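Local coordinates for protein putative carbonic anhydrase (Streptococcus mutans, PDB 3LAS) that probably catalyses the interconversion of hydrogencarbonate and carbon dioxide as a zinc-dependent, beta-class carbonic anhydrase, at residues A[125-128]-A[129-132]. Numbering follows the deposited sequence.
Sequences TDIE and ESVR
Asp126 turns CG anti to its own N (chi1 -180°), which brings the carboxylate to the start of the helix, beside Glu129 N. Glu129 sets its CG beside its N (chi1 -71°), and this methylene lies against the Asp126 carboxylate. Asp126 is the N-cap: its OD1 accepts Glu129 N at 3.1 Å, and the donor sits above the carboxylate plane. Glu129 CG lies 3.5 Å from Asp126 CG, and the two carboxylate planes are 67° apart. A magnesium ion also touches the Asp126 side chain and probably offsets part of the negative charge gathered here. Glu129 OE2 forms a salt bridge with Arg132 NH1 at 3.0 Å, though the hydrogen bond in it is weak. The Arg132 guanidinium also lays one face over Glu128 CB, with NH1 3.9 Å from that carbon. Backbone bonds from Ser130 N to Asp126 O (2.9 Å), Val131 N to Ile127 O and Arg132 N to Glu128 O open the regular helix pattern. The contact is thus the capped N-terminal turn of helix 127-140. Ile127, Ser130 and Val131 pack on His90 of strand 85-91, next to zinc ligand His91, while Ile127 and Glu128 touch Ile154 of strand 149-155.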
loop_
_atom_site.group_PDB
_atom_site.type_symbol
_atom_site.label_atom_id
_atom_site.label_comp_id
_atom_site.label_asym_id
_atom_site.label_seq_id
_atom_site.Cartn_x
_atom_site.Cartn_y
_atom_site.Cartn_z
ATOM N N THR A 125 -20.368 -0.728 -1.756
ATOM C CA THR A 125 -21.331 -0.309 -0.743
ATOM C C THR A 125 -21.430 -1.237 0.462
ATOM O O THR A 125 -21.692 -0.817 1.610
ATOM C CB THR A 125 -22.813 -0.193 -1.325
ATOM O OG1 THR A 125 -23.122 -1.276 -2.204
ATOM C CG2 THR A 125 -22.864 1.151 -2.079
ATOM N N ASP A 126 -21.218 -2.522 0.242
ATOM C CA ASP A 126 -21.390 -3.538 1.293
ATOM C C ASP A 126 -20.007 -4.055 1.582
ATOM O O ASP A 126 -19.347 -4.630 0.712
ATOM C CB ASP A 126 -22.292 -4.602 0.708
ATOM C CG ASP A 126 -22.594 -5.751 1.652
ATOM O OD1 ASP A 126 -21.738 -6.244 2.343
ATOM O OD2 ASP A 126 -23.783 -6.229 1.631
ATOM N N ILE A 127 -19.524 -3.735 2.756
ATOM C CA ILE A 127 -18.118 -4.029 3.073
ATOM C C ILE A 127 -17.828 -5.509 2.987
ATOM O O ILE A 127 -16.809 -5.957 2.438
ATOM C CB ILE A 127 -17.633 -3.475 4.412
ATOM C CG1 ILE A 127 -17.953 -1.990 4.577
ATOM C CG2 ILE A 127 -16.156 -3.598 4.506
ATOM C CD1 ILE A 127 -17.732 -1.607 6.163
ATOM N N GLU A 128 -18.668 -6.345 3.601
ATOM C CA GLU A 128 -18.433 -7.794 3.585
ATOM C C GLU A 128 -18.381 -8.297 2.210
ATOM O O GLU A 128 -17.538 -9.160 1.834
ATOM C CB GLU A 128 -19.470 -8.537 4.443
ATOM C CG GLU A 128 -19.401 -8.215 5.865
ATOM C CD GLU A 128 -20.032 -6.961 6.348
ATOM O OE1 GLU A 128 -20.518 -6.140 5.571
ATOM O OE2 GLU A 128 -20.099 -6.758 7.611
ATOM N N GLU A 129 -19.318 -7.822 1.352
ATOM C CA GLU A 129 -19.303 -8.305 0.002
ATOM C C GLU A 129 -18.078 -7.858 -0.756
ATOM O O GLU A 129 -17.555 -8.626 -1.595
ATOM C CB GLU A 129 -20.537 -7.836 -0.841
ATOM C CG GLU A 129 -21.855 -8.487 -0.453
ATOM C CD GLU A 129 -21.848 -10.024 -0.512
ATOM O OE1 GLU A 129 -21.089 -10.701 -1.162
ATOM O OE2 GLU A 129 -22.698 -10.483 0.149
ATOM N N SER A 130 -17.570 -6.647 -0.498
ATOM C CA SER A 130 -16.359 -6.205 -1.131
ATOM C C SER A 130 -15.154 -7.116 -0.801
ATOM O O SER A 130 -14.316 -7.362 -1.661
ATOM C CB SER A 130 -16.084 -4.756 -0.808
ATOM O OG SER A 130 -15.615 -4.529 0.529
ATOM N N VAL A 131 -15.109 -7.591 0.429
ATOM C CA VAL A 131 -14.032 -8.514 0.842
ATOM C C VAL A 131 -14.210 -9.814 0.092
ATOM O O VAL A 131 -13.253 -10.357 -0.466
ATOM C CB VAL A 131 -14.086 -8.714 2.354
ATOM C CG1 VAL A 131 -13.073 -9.817 2.779
ATOM C CG2 VAL A 131 -13.720 -7.441 3.098
ATOM N N ARG A 132 -15.410 -10.358 0.039
ATOM C CA ARG A 132 -15.632 -11.635 -0.666
ATOM C C ARG A 132 -15.315 -11.479 -2.159
ATOM O O ARG A 132 -14.717 -12.395 -2.761
ATOM C CB ARG A 132 -17.082 -12.053 -0.571
ATOM C CG ARG A 132 -17.475 -12.394 0.817
ATOM C CD ARG A 132 -19.016 -12.832 0.854
ATOM N NE ARG A 132 -19.289 -12.994 2.292
ATOM C CZ ARG A 132 -20.147 -12.314 2.993
ATOM N NH1 ARG A 132 -21.004 -11.490 2.463
ATOM N NH2 ARG A 132 -20.179 -12.515 4.289
#